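PDB 1WY7: methyltransferase-like protein 5 from Pyrococcus horikoshii, which probably transfers methyl groups from S-adenosylmethionine to a nucleic acid, likely RNA, and was crystallised with the by-product S-adenosyl-L-homocysteine bound. Local coordinates for residues V116-P121 and V144-L149; L173-E178 and V195-F200; E7-L12 and A34-L39; L63-L68 and L92-G97. All blocks are in the same frame, centred on the assembly; numbering follows the deposited sequence.

Interaction 1: residues V116-P121 and V144-L149; sequences VIMNPP and VYSIHL
The terminal methyl CE of Met-118, present as selenomethionine, comes to 3.4 Å from OG of Ser-146, and CD of the Pro-120 ring approaches that same oxygen at 3.4 Å. With CG of Met-118 lying between the backbone N and the carbonyl carbon (chi1 59°), the extended rest of the chain runs back toward the start of the strand, and CE also reaches CG1 of Val-144 at 4.3 Å. Val-116 packs beside Val-144 on this face of the sheet. On the other face Ile-117 and Tyr-145 cross obliquely: CG2 of Ile-117 meets CB of Tyr-145 at 4.2 Å, while the ring extends past the isoleucine and carries its hydroxyl to Asp-47 and Arg-199. These are neighbouring parallel strands of the Rossmann-like methyltransferase fold, joined by a beta-alpha-beta crossover through helix 131-140. Tyr-145 N gives a fairly straight bond to Val-116 O (2.8 Å, 157° at the hydrogen), and Met-118 N a more bent one to Tyr-145 O (2.9 Å, 131°). Asn-119 opens the Asn-Pro-Pro-Phe sequence known from N6-adenine methyltransferases. Its ND2 passes CB of Ile-147 at 4.1 Å; Thr-30 bonds its OD1 and Tyr-28 its ND2, and the Asn-119 side chain lies about 4 Å from the bound S-adenosyl-L-homocysteine. Beyond it, the Pro-120 ring meets His-148 at roughly a right angle, CG turned to CE1.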
loop_
_atom_site.group_PDB
_atom_site.type_symbol
_atom_site.label_atom_id
_atom_site.label_comp_id
_atom_site.label_asym_id
_atom_site.label_seq_id
_atom_site.Cartn_x
_atom_site.Cartn_y
_atom_site.Cartn_z
ATOM N N VAL A 116 -3.145 3.343 7.782
ATOM C CA VAL A 116 -2.094 3.299 6.792
ATOM C C VAL A 116 -2.347 2.078 5.901
ATOM O O VAL A 116 -2.659 0.996 6.396
ATOM C CB VAL A 116 -0.676 3.115 7.400
ATOM C CG1 VAL A 116 0.286 2.788 6.283
ATOM C CG2 VAL A 116 -0.210 4.373 8.148
ATOM N N ILE A 117 -2.230 2.262 4.592
ATOM C CA ILE A 117 -2.338 1.154 3.656
ATOM C C ILE A 117 -1.086 1.302 2.811
ATOM O O ILE A 117 -0.673 2.425 2.508
ATOM C CB ILE A 117 -3.595 1.242 2.769
ATOM C CG1 ILE A 117 -3.579 2.525 1.930
ATOM C CG2 ILE A 117 -4.835 1.162 3.654
ATOM C CD1 ILE A 117 -4.838 2.716 1.061
HETATM N N MSE A 118 -0.457 0.188 2.458
HETATM C CA MSE A 118 0.748 0.272 1.662
HETATM C C MSE A 118 1.177 -1.027 0.998
HETATM O O MSE A 118 0.933 -2.123 1.507
HETATM C CB MSE A 118 1.918 0.816 2.521
HETATM C CG MSE A 118 2.273 -0.002 3.778
HETATM SE SE MSE A 118 3.629 0.749 4.751
HETATM C CE MSE A 118 3.993 -0.556 5.863
ATOM N N ASN A 119 1.809 -0.864 -0.159
ATOM C CA ASN A 119 2.386 -1.946 -0.949
ATOM C C ASN A 119 3.830 -1.442 -1.032
ATOM O O ASN A 119 4.268 -0.965 -2.077
ATOM C CB ASN A 119 1.756 -1.984 -2.351
ATOM C CG ASN A 119 2.336 -3.079 -3.234
ATOM O OD1 ASN A 119 1.986 -3.186 -4.407
ATOM N ND2 ASN A 119 3.218 -3.896 -2.678
ATOM N N PRO A 120 4.576 -1.523 0.084
ATOM C CA PRO A 120 5.967 -1.059 0.131
ATOM C C PRO A 120 6.936 -1.962 -0.599
ATOM O O PRO A 120 6.604 -3.092 -0.929
ATOM C CB PRO A 120 6.246 -1.002 1.633
ATOM C CG PRO A 120 5.496 -2.212 2.138
ATOM C CD PRO A 120 4.184 -2.149 1.365
ATOM N N PRO A 121 8.145 -1.461 -0.889
ATOM C CA PRO A 121 9.115 -2.314 -1.582
ATOM C C PRO A 121 9.425 -3.479 -0.652
ATOM O O PRO A 121 9.470 -3.300 0.564
ATOM C CB PRO A 121 10.318 -1.385 -1.789
ATOM C CG PRO A 121 10.166 -0.361 -0.722
ATOM C CD PRO A 121 8.682 -0.106 -0.695
ATOM N N VAL A 144 -2.495 -0.598 10.623
ATOM C CA VAL A 144 -1.694 -0.657 9.403
ATOM C C VAL A 144 -2.016 -1.858 8.522
ATOM O O VAL A 144 -2.142 -2.980 9.020
ATOM C CB VAL A 144 -0.177 -0.735 9.748
ATOM C CG1 VAL A 144 0.645 -0.896 8.483
ATOM C CG2 VAL A 144 0.235 0.487 10.553
ATOM N N TYR A 145 -2.145 -1.615 7.216
ATOM C CA TYR A 145 -2.396 -2.674 6.238
ATOM C C TYR A 145 -1.207 -2.644 5.288
ATOM O O TYR A 145 -0.926 -1.615 4.677
ATOM C CB TYR A 145 -3.689 -2.424 5.435
ATOM C CG TYR A 145 -4.981 -2.602 6.215
ATOM C CD1 TYR A 145 -5.657 -3.829 6.239
ATOM C CD2 TYR A 145 -5.521 -1.540 6.935
ATOM C CE1 TYR A 145 -6.847 -3.983 6.967
ATOM C CE2 TYR A 145 -6.698 -1.674 7.663
ATOM C CZ TYR A 145 -7.357 -2.897 7.677
ATOM O OH TYR A 145 -8.511 -3.022 8.422
ATOM N N SER A 146 -0.510 -3.765 5.160
ATOM C CA SER A 146 0.648 -3.821 4.291
ATOM C C SER A 146 0.743 -5.131 3.539
ATOM O O SER A 146 0.030 -6.085 3.836
ATOM C CB SER A 146 1.928 -3.596 5.108
ATOM O OG SER A 146 3.045 -3.437 4.250
ATOM N N ILE A 147 1.627 -5.167 2.548
ATOM C CA ILE A 147 1.819 -6.360 1.740
ATOM C C ILE A 147 3.286 -6.767 1.788
ATOM O O ILE A 147 4.166 -5.920 1.705
ATOM C CB ILE A 147 1.396 -6.105 0.273
ATOM C CG1 ILE A 147 -0.090 -5.720 0.220
ATOM C CG2 ILE A 147 1.655 -7.341 -0.566
ATOM C CD1 ILE A 147 -0.604 -5.431 -1.172
ATOM N N HIS A 148 3.542 -8.060 1.918
ATOM C CA HIS A 148 4.909 -8.565 1.984
ATOM C C HIS A 148 5.014 -9.956 1.379
ATOM O O HIS A 148 4.008 -10.646 1.202
ATOM C CB HIS A 148 5.373 -8.618 3.437
ATOM C CG HIS A 148 5.380 -7.282 4.107
ATOM N ND1 HIS A 148 6.407 -6.376 3.941
ATOM C CD2 HIS A 148 4.457 -6.669 4.883
ATOM C CE1 HIS A 148 6.113 -5.261 4.585
ATOM N NE2 HIS A 148 4.935 -5.410 5.165
ATOM N N LEU A 149 6.243 -10.351 1.068
ATOM C CA LEU A 149 6.537 -11.659 0.495
ATOM C C LEU A 149 6.133 -12.787 1.440
ATOM O O LEU A 149 6.533 -12.799 2.607
ATOM C CB LEU A 149 8.033 -11.767 0.211
ATOM C CG LEU A 149 8.541 -11.547 -1.207
ATOM C CD1 LEU A 149 7.786 -10.443 -1.859
ATOM C CD2 LEU A 149 10.027 -11.242 -1.168
#

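Interaction 2: residues L173-E178 and V195-F200; sequences LTTKIE and VDIYRF
Asp-196 and Thr-174 face each other as a non-hydrogen-bonded antiparallel pair, their side chains side by side and pointing the same way. From CB, which passes Leu-173 O at 4.1 Å, the aspartate chain turns beside its own backbone N (chi1 -71°) and brings its carboxylate to the threonine. OD2 accepts the hydroxyl OG1 of Thr-174 at 2.7 Å, met nearly along the C-O direction, and also lies 3.5 Å from the methyl CG2 of Thr-174. The other oxygen, OD1, forms a salt bridge with Arg-155 of helix 152-164, so one carboxylate ties both strands to a helix. With an alanine in place of Asp-196, the Thr-174 hydroxyl and the Arg-155 guanidinium would probably lose the carboxylate that serves both. On the opposite face the pairs are hydrogen-bonded ones: Ile-197 N reaches Leu-173 O at 2.7 Å, and Val-195 N reaches Thr-175 O at 2.8 Å, each matched by a return bond. Here CD1 of Ile-197 lies 4.0 Å from OG1 of Thr-175, a buried hydroxyl with no polar partner in the model. CG2 of Ile-177 meets CG2 of Val-195 at 4.0 Å, the two side chains crossing at about a right angle. The segment axes run at 150° to each other, as in a twisted beta hairpin, here the hairpin of strands 167-179 and 191-202 that ends the methyltransferase sheet, with 191-202 running against its neighbours on both sides.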
loop_
_atom_site.group_PDB
_atom_site.type_symbol
_atom_site.label_atom_id
_atom_site.label_comp_id
_atom_site.label_asym_id
_atom_site.label_seq_id
_atom_site.Cartn_x
_atom_site.Cartn_y
_atom_site.Cartn_z
ATOM N N LEU A 173 -3.779 -12.427 4.976
ATOM C CA LEU A 173 -4.372 -13.136 3.855
ATOM C C LEU A 173 -3.270 -13.424 2.856
ATOM O O LEU A 173 -2.449 -12.554 2.553
ATOM C CB LEU A 173 -5.466 -12.296 3.187
ATOM C CG LEU A 173 -6.529 -11.598 4.052
ATOM C CD1 LEU A 173 -7.738 -11.334 3.173
ATOM C CD2 LEU A 173 -6.925 -12.427 5.266
ATOM N N THR A 174 -3.250 -14.643 2.338
ATOM C CA THR A 174 -2.229 -15.016 1.378
ATOM C C THR A 174 -2.812 -15.198 -0.024
ATOM O O THR A 174 -3.811 -15.902 -0.207
ATOM C CB THR A 174 -1.521 -16.299 1.831
ATOM O OG1 THR A 174 -1.109 -16.145 3.197
ATOM C CG2 THR A 174 -0.299 -16.576 0.967
ATOM N N THR A 175 -2.198 -14.531 -1.001
ATOM C CA THR A 175 -2.619 -14.598 -2.403
ATOM C C THR A 175 -1.435 -14.533 -3.348
ATOM O O THR A 175 -0.352 -14.077 -2.988
ATOM C CB THR A 175 -3.540 -13.429 -2.836
ATOM O OG1 THR A 175 -3.232 -12.267 -2.060
ATOM C CG2 THR A 175 -5.005 -13.801 -2.700
ATOM N N LYS A 176 -1.667 -14.976 -4.576
ATOM C CA LYS A 176 -0.645 -14.963 -5.608
ATOM C C LYS A 176 -0.944 -13.794 -6.524
ATOM O O LYS A 176 -2.087 -13.599 -6.938
ATOM C CB LYS A 176 -0.697 -16.259 -6.419
ATOM C CG LYS A 176 -1.022 -17.483 -5.578
ATOM C CD LYS A 176 -0.916 -18.786 -6.363
ATOM C CE LYS A 176 0.530 -19.233 -6.496
ATOM N NZ LYS A 176 0.638 -20.603 -7.069
ATOM N N ILE A 177 0.068 -12.996 -6.828
ATOM C CA ILE A 177 -0.138 -11.873 -7.731
ATOM C C ILE A 177 0.722 -12.085 -8.958
ATOM O O ILE A 177 1.632 -12.912 -8.955
ATOM C CB ILE A 177 0.249 -10.523 -7.088
ATOM C CG1 ILE A 177 1.743 -10.509 -6.730
ATOM C CG2 ILE A 177 -0.626 -10.272 -5.858
ATOM C CD1 ILE A 177 2.230 -9.163 -6.208
ATOM N N GLU A 178 0.423 -11.345 -10.012
ATOM C CA GLU A 178 1.194 -11.446 -11.233
ATOM C C GLU A 178 1.638 -10.058 -11.634
ATOM O O GLU A 178 0.816 -9.180 -11.885
ATOM C CB GLU A 178 0.348 -12.079 -12.339
ATOM C CG GLU A 178 -0.144 -13.468 -11.981
ATOM C CD GLU A 178 -0.899 -14.135 -13.106
ATOM O OE1 GLU A 178 -1.929 -13.583 -13.550
ATOM O OE2 GLU A 178 -0.459 -15.219 -13.546
ATOM N N VAL A 195 2.182 -13.340 -1.967
ATOM C CA VAL A 195 2.333 -12.329 -0.932
ATOM C C VAL A 195 1.302 -12.503 0.184
ATOM O O VAL A 195 0.277 -13.168 0.011
ATOM C CB VAL A 195 2.168 -10.874 -1.512
ATOM C CG1 VAL A 195 3.271 -10.569 -2.534
ATOM C CG2 VAL A 195 0.800 -10.719 -2.171
ATOM N N ASP A 196 1.605 -11.909 1.334
ATOM C CA ASP A 196 0.719 -11.912 2.482
ATOM C C ASP A 196 0.240 -10.474 2.611
ATOM O O ASP A 196 1.021 -9.529 2.443
ATOM C CB ASP A 196 1.458 -12.272 3.778
ATOM C CG ASP A 196 1.861 -13.724 3.844
ATOM O OD1 ASP A 196 2.991 -13.985 4.301
ATOM O OD2 ASP A 196 1.060 -14.599 3.450
ATOM N N ILE A 197 -1.043 -10.314 2.893
ATOM C CA ILE A 197 -1.617 -9.000 3.112
ATOM C C ILE A 197 -1.833 -8.981 4.628
ATOM O O ILE A 197 -2.585 -9.799 5.170
ATOM C CB ILE A 197 -2.958 -8.846 2.370
ATOM C CG1 ILE A 197 -2.726 -9.016 0.867
ATOM C CG2 ILE A 197 -3.576 -7.494 2.693
ATOM C CD1 ILE A 197 -3.978 -8.907 0.035
ATOM N N TYR A 198 -1.147 -8.072 5.311
ATOM C CA TYR A 198 -1.246 -7.981 6.762
ATOM C C TYR A 198 -2.095 -6.838 7.257
ATOM O O TYR A 198 -2.245 -5.822 6.591
ATOM C CB TYR A 198 0.132 -7.762 7.412
ATOM C CG TYR A 198 1.130 -8.884 7.326
ATOM C CD1 TYR A 198 1.923 -9.059 6.189
ATOM C CD2 TYR A 198 1.334 -9.739 8.412
ATOM C CE1 TYR A 198 2.903 -10.061 6.140
ATOM C CE2 TYR A 198 2.309 -10.740 8.371
ATOM C CZ TYR A 198 3.082 -10.892 7.232
ATOM O OH TYR A 198 4.000 -11.909 7.171
ATOM N N ARG A 199 -2.629 -7.024 8.456
ATOM C CA ARG A 199 -3.369 -5.992 9.153
ATOM C C ARG A 199 -2.735 -5.988 10.539
ATOM O O ARG A 199 -2.793 -6.993 11.247
ATOM C CB ARG A 199 -4.844 -6.311 9.301
ATOM C CG ARG A 199 -5.536 -5.195 10.085
ATOM C CD ARG A 199 -6.995 -5.433 10.338
ATOM N NE ARG A 199 -7.577 -4.275 11.015
ATOM C CZ ARG A 199 -7.631 -4.121 12.334
ATOM N NH1 ARG A 199 -8.176 -3.020 12.841
ATOM N NH2 ARG A 199 -7.157 -5.072 13.145
ATOM N N PHE A 200 -2.108 -4.876 10.903
ATOM C CA PHE A 200 -1.450 -4.724 12.200
ATOM C C PHE A 200 -2.315 -3.792 13.051
ATOM O O PHE A 200 -2.903 -2.844 12.532
ATOM C CB PHE A 200 -0.069 -4.072 12.032
ATOM C CG PHE A 200 0.870 -4.822 11.120
ATOM C CD1 PHE A 200 1.671 -5.840 11.609
ATOM C CD2 PHE A 200 1.006 -4.450 9.787
ATOM C CE1 PHE A 200 2.602 -6.476 10.789
ATOM C CE2 PHE A 200 1.932 -5.074 8.961
ATOM C CZ PHE A 200 2.734 -6.088 9.459
#

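Interaction 3: residues E7-L12 and A34-L39; sequences ELAIAL and AASELL
Leu-8 and Leu-12 pack against Ala-35 and Leu-39 in a small, buried, almost wholly apolar helix-helix contact, in which helix 6-13 covers helix 32-44 beside the Rossmann-like methyltransferase sheet. Helix 32-44 itself touches the sheet through Leu-38, so helix 6-13 forms a further layer outside it. The segment axes come within 8.5 Å and run at 129° to each other, and only 216 Å² is buried between the two segments. Ala-9 comes closest to the other backbone, its CA 5.2 Å from CA of Ser-36. The serine hydroxyl at this crossing is modelled too close to Ala-9, so its exact place is doubtful; as modelled, OG bonds to Gly-32 O, one turn earlier in its own helix. Leu-12 and Ala-35 also both touch Val-62, a residue that binds S-adenosyl-L-homocysteine, which places this packing next to the S-adenosyl-L-homocysteine pocket. The two leucines, one helical turn apart, reach across at different places. CD2 of Leu-8 touches CB of Leu-39 at 4.3 Å. Leu-12 CG lies anti to its carbonyl carbon (chi1 -67°), which sends one methyl, CD1, across to two partners, CB of Ala-35 at 3.7 Å and CD1 of Leu-39 at 4.0 Å, the Leu-12 and Leu-39 side chains meeting at a slant.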
loop_
_atom_site.group_PDB
_atom_site.type_symbol
_atom_site.label_atom_id
_atom_site.label_comp_id
_atom_site.label_asym_id
_atom_site.label_seq_id
_atom_site.Cartn_x
_atom_site.Cartn_y
_atom_site.Cartn_z
ATOM N N GLU A 7 -15.291 -6.552 -8.856
ATOM C CA GLU A 7 -15.648 -5.316 -9.554
ATOM C C GLU A 7 -14.592 -4.258 -9.247
ATOM O O GLU A 7 -14.156 -3.513 -10.127
ATOM C CB GLU A 7 -17.015 -4.793 -9.097
ATOM C CG GLU A 7 -18.198 -5.393 -9.837
ATOM C CD GLU A 7 -19.181 -6.075 -8.904
ATOM O OE1 GLU A 7 -18.733 -6.897 -8.071
ATOM O OE2 GLU A 7 -20.399 -5.798 -9.009
ATOM N N LEU A 8 -14.188 -4.203 -7.980
ATOM C CA LEU A 8 -13.188 -3.247 -7.536
ATOM C C LEU A 8 -11.855 -3.541 -8.231
ATOM O O LEU A 8 -11.185 -2.630 -8.729
ATOM C CB LEU A 8 -13.038 -3.319 -6.010
ATOM C CG LEU A 8 -12.004 -2.412 -5.322
ATOM C CD1 LEU A 8 -12.228 -0.960 -5.701
ATOM C CD2 LEU A 8 -12.129 -2.579 -3.820
ATOM N N ALA A 9 -11.489 -4.818 -8.277
ATOM C CA ALA A 9 -10.242 -5.227 -8.914
ATOM C C ALA A 9 -10.233 -4.786 -10.370
ATOM O O ALA A 9 -9.228 -4.278 -10.868
ATOM C CB ALA A 9 -10.072 -6.740 -8.816
ATOM N N ILE A 10 -11.363 -4.982 -11.044
ATOM C CA ILE A 10 -11.512 -4.608 -12.450
ATOM C C ILE A 10 -11.332 -3.106 -12.629
ATOM O O ILE A 10 -10.601 -2.639 -13.507
ATOM C CB ILE A 10 -12.923 -5.008 -12.970
ATOM C CG1 ILE A 10 -13.020 -6.532 -13.086
ATOM C CG2 ILE A 10 -13.216 -4.340 -14.310
ATOM C CD1 ILE A 10 -14.412 -7.033 -13.486
ATOM N N ALA A 11 -12.021 -2.346 -11.793
ATOM C CA ALA A 11 -11.932 -0.898 -11.867
ATOM C C ALA A 11 -10.510 -0.410 -11.561
ATOM O O ALA A 11 -10.024 0.543 -12.188
ATOM C CB ALA A 11 -12.928 -0.265 -10.906
ATOM N N LEU A 12 -9.842 -1.060 -10.610
ATOM C CA LEU A 12 -8.480 -0.669 -10.248
ATOM C C LEU A 12 -7.494 -0.959 -11.372
ATOM O O LEU A 12 -6.527 -0.227 -11.547
ATOM C CB LEU A 12 -8.022 -1.387 -8.964
ATOM C CG LEU A 12 -8.761 -0.981 -7.687
ATOM C CD1 LEU A 12 -8.234 -1.759 -6.508
ATOM C CD2 LEU A 12 -8.612 0.520 -7.472
ATOM N N ALA A 34 -4.796 -8.226 -5.567
ATOM C CA ALA A 34 -4.212 -8.031 -4.245
ATOM C C ALA A 34 -4.735 -6.729 -3.643
ATOM O O ALA A 34 -5.106 -6.686 -2.465
ATOM C CB ALA A 34 -2.679 -7.996 -4.336
ATOM N N ALA A 35 -4.766 -5.675 -4.457
ATOM C CA ALA A 35 -5.255 -4.375 -4.008
ATOM C C ALA A 35 -6.688 -4.491 -3.493
ATOM O O ALA A 35 -7.028 -3.935 -2.440
ATOM C CB ALA A 35 -5.199 -3.385 -5.149
ATOM N N SER A 36 -7.524 -5.200 -4.255
ATOM C CA SER A 36 -8.928 -5.440 -3.899
ATOM C C SER A 36 -9.030 -6.159 -2.567
ATOM O O SER A 36 -9.844 -5.796 -1.734
ATOM C CB SER A 36 -9.632 -6.327 -4.937
ATOM O OG SER A 36 -9.757 -5.648 -6.161
ATOM N N GLU A 37 -8.224 -7.201 -2.382
ATOM C CA GLU A 37 -8.227 -7.967 -1.139
ATOM C C GLU A 37 -7.906 -7.089 0.061
ATOM O O GLU A 37 -8.626 -7.081 1.061
ATOM C CB GLU A 37 -7.188 -9.088 -1.190
ATOM C CG GLU A 37 -7.563 -10.281 -2.053
ATOM C CD GLU A 37 -8.622 -11.192 -1.418
ATOM O OE1 GLU A 37 -8.874 -12.270 -1.992
ATOM O OE2 GLU A 37 -9.203 -10.849 -0.360
ATOM N N LEU A 38 -6.808 -6.351 -0.038
ATOM C CA LEU A 38 -6.390 -5.507 1.068
ATOM C C LEU A 38 -7.459 -4.478 1.407
ATOM O O LEU A 38 -7.813 -4.321 2.573
ATOM C CB LEU A 38 -5.052 -4.815 0.731
ATOM C CG LEU A 38 -4.469 -3.827 1.758
ATOM C CD1 LEU A 38 -2.980 -3.591 1.479
ATOM C CD2 LEU A 38 -5.248 -2.507 1.711
ATOM N N LEU A 39 -7.967 -3.789 0.383
ATOM C CA LEU A 39 -8.977 -2.747 0.564
ATOM C C LEU A 39 -10.324 -3.255 1.064
ATOM O O LEU A 39 -10.945 -2.634 1.925
ATOM C CB LEU A 39 -9.173 -1.979 -0.748
ATOM C CG LEU A 39 -8.028 -1.050 -1.161
ATOM C CD1 LEU A 39 -8.174 -0.667 -2.617
ATOM C CD2 LEU A 39 -8.039 0.189 -0.281
#

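Interaction 4: residues L63-L68 and L92-G97; sequences LSYGAL and LGEFKG
Leu-68 lays its CB squarely over the ring of Phe-95, 3.5 Å from the centroid and only 5° off the ring normal, a CH-pi contact that forms the dense part of this interface. The same phenylalanine turns its edge toward Tyr-65: CE1 of Phe-95 stands over one face of the tyrosine ring, in a T-shaped pair with centroids 5.6 Å apart and planes at 82°. Tyr-65 CG, anti to the backbone N (chi1 -175°), carries the ring out to Phe-95 and Glu-94. Leu-92 fills the inner side, its CD2 3.5 Å from CA of Tyr-65 and its CD1 4.0 Å from CB of Ser-64. Toward solvent the contact thins to one polar link: OH of Tyr-65 donates to OE2 of the exposed Glu-94 at 2.8 Å, from above the carboxylate plane. Were Tyr-65 replaced by a leucine, the edge of Phe-95 would probably lose the ring face it meets and Glu-94 its hydroxyl partner, setting the carboxylate free to turn. The packing fixes the turn between helix 82-91 and strand 99-103 against helix 62-69; such helices, linking successive parallel strands, are a hallmark of the Rossmann-like methyltransferase fold.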
loop_
_atom_site.group_PDB
_atom_site.type_symbol
_atom_site.label_atom_id
_atom_site.label_comp_id
_atom_site.label_asym_id
_atom_site.label_seq_id
_atom_site.Cartn_x
_atom_site.Cartn_y
_atom_site.Cartn_z
ATOM N N LEU A 63 -3.958 1.901 -4.602
ATOM C CA LEU A 63 -4.525 1.761 -3.266
ATOM C C LEU A 63 -5.287 3.011 -2.844
ATOM O O LEU A 63 -6.348 2.925 -2.221
ATOM C CB LEU A 63 -3.422 1.459 -2.240
ATOM C CG LEU A 63 -2.714 0.112 -2.391
ATOM C CD1 LEU A 63 -1.757 -0.078 -1.230
ATOM C CD2 LEU A 63 -3.753 -1.031 -2.405
ATOM N N SER A 64 -4.740 4.169 -3.192
ATOM C CA SER A 64 -5.356 5.446 -2.858
ATOM C C SER A 64 -6.715 5.582 -3.529
ATOM O O SER A 64 -7.696 5.984 -2.898
ATOM C CB SER A 64 -4.464 6.593 -3.331
ATOM O OG SER A 64 -3.254 6.629 -2.608
ATOM N N TYR A 65 -6.750 5.262 -4.818
ATOM C CA TYR A 65 -7.980 5.344 -5.602
ATOM C C TYR A 65 -9.058 4.437 -4.991
ATOM O O TYR A 65 -10.202 4.869 -4.774
ATOM C CB TYR A 65 -7.686 4.941 -7.053
ATOM C CG TYR A 65 -8.852 5.089 -8.002
ATOM C CD1 TYR A 65 -9.745 4.041 -8.211
ATOM C CD2 TYR A 65 -9.048 6.269 -8.708
ATOM C CE1 TYR A 65 -10.804 4.165 -9.104
ATOM C CE2 TYR A 65 -10.099 6.407 -9.602
ATOM C CZ TYR A 65 -10.972 5.350 -9.797
ATOM O OH TYR A 65 -12.000 5.466 -10.703
ATOM N N GLY A 66 -8.678 3.193 -4.698
ATOM C CA GLY A 66 -9.601 2.242 -4.107
ATOM C C GLY A 66 -10.161 2.734 -2.784
ATOM O O GLY A 66 -11.366 2.599 -2.517
ATOM N N ALA A 67 -9.292 3.305 -1.954
ATOM C CA ALA A 67 -9.704 3.818 -0.654
ATOM C C ALA A 67 -10.725 4.933 -0.835
ATOM O O ALA A 67 -11.761 4.946 -0.164
ATOM C CB ALA A 67 -8.495 4.340 0.130
ATOM N N LEU A 68 -10.424 5.876 -1.728
ATOM C CA LEU A 68 -11.333 6.982 -1.996
ATOM C C LEU A 68 -12.645 6.401 -2.513
ATOM O O LEU A 68 -13.730 6.803 -2.098
ATOM C CB LEU A 68 -10.767 7.932 -3.057
ATOM C CG LEU A 68 -9.862 9.119 -2.706
ATOM C CD1 LEU A 68 -10.369 9.851 -1.469
ATOM C CD2 LEU A 68 -8.481 8.621 -2.489
ATOM N N LEU A 92 -6.220 9.906 -9.812
ATOM C CA LEU A 92 -7.163 10.348 -8.776
ATOM C C LEU A 92 -7.939 11.607 -9.172
ATOM O O LEU A 92 -8.545 12.267 -8.322
ATOM C CB LEU A 92 -6.434 10.630 -7.460
ATOM C CG LEU A 92 -5.605 9.533 -6.783
ATOM C CD1 LEU A 92 -5.373 9.921 -5.320
ATOM C CD2 LEU A 92 -6.316 8.214 -6.848
ATOM N N GLY A 93 -7.905 11.934 -10.462
ATOM C CA GLY A 93 -8.599 13.113 -10.955
ATOM C C GLY A 93 -10.040 13.289 -10.504
ATOM O O GLY A 93 -10.458 14.398 -10.229
ATOM N N GLU A 94 -10.800 12.206 -10.414
ATOM C CA GLU A 94 -12.196 12.310 -10.011
ATOM C C GLU A 94 -12.418 12.536 -8.513
ATOM O O GLU A 94 -13.548 12.729 -8.068
ATOM C CB GLU A 94 -12.947 11.071 -10.484
ATOM C CG GLU A 94 -12.181 9.791 -10.252
ATOM C CD GLU A 94 -12.815 8.596 -10.929
ATOM O OE1 GLU A 94 -13.969 8.256 -10.583
ATOM O OE2 GLU A 94 -12.153 7.997 -11.806
ATOM N N PHE A 95 -11.343 12.521 -7.732
ATOM C CA PHE A 95 -11.477 12.748 -6.301
ATOM C C PHE A 95 -10.751 14.020 -5.914
ATOM O O PHE A 95 -10.308 14.181 -4.778
ATOM C CB PHE A 95 -10.920 11.562 -5.515
ATOM C CG PHE A 95 -11.704 10.309 -5.695
ATOM C CD1 PHE A 95 -11.249 9.307 -6.537
ATOM C CD2 PHE A 95 -12.914 10.140 -5.041
ATOM C CE1 PHE A 95 -11.994 8.137 -6.731
ATOM C CE2 PHE A 95 -13.671 8.978 -5.226
ATOM C CZ PHE A 95 -13.205 7.977 -6.075
ATOM N N LYS A 96 -10.642 14.937 -6.864
ATOM C CA LYS A 96 -9.952 16.185 -6.603
ATOM C C LYS A 96 -10.385 16.840 -5.311
ATOM O O LYS A 96 -11.567 16.915 -4.986
ATOM C CB LYS A 96 -10.084 17.157 -7.775
ATOM C CG LYS A 96 -9.093 16.856 -8.891
ATOM C CD LYS A 96 -9.198 17.833 -10.055
ATOM C CE LYS A 96 -8.299 17.388 -11.205
ATOM N NZ LYS A 96 -8.383 18.290 -12.390
ATOM N N GLY A 97 -9.393 17.292 -4.557
ATOM C CA GLY A 97 -9.659 17.925 -3.283
ATOM C C GLY A 97 -9.782 16.959 -2.118
ATOM O O GLY A 97 -9.835 17.386 -0.972
#

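Interactions 1 and 2 are both strand pairings and share one sheet: strands 143-149 and 191-202 are neighbours, joined by backbone bonds such as Val-144 O to Phe-200 N. Interaction 1 is parallel, central and fully buried beside the bound S-adenosyl-L-homocysteine; interaction 2 is antiparallel, nearer the sheet edge, and brings in charged and hydroxyl groups. Interactions 3 and 4, farther from the chain centre, are still largely buried, with Glu-94 exposed in interaction 4; their side-chain packing is aliphatic in interaction 3, aromatic with a polar rim in interaction 4. Helix 32-44 of interaction 3 bridges the set: Leu-38 packs on Ile-147, Ala-34 on Ile-177, and Leu-39 on Gly-66. Interactions 2 and 4 do not touch.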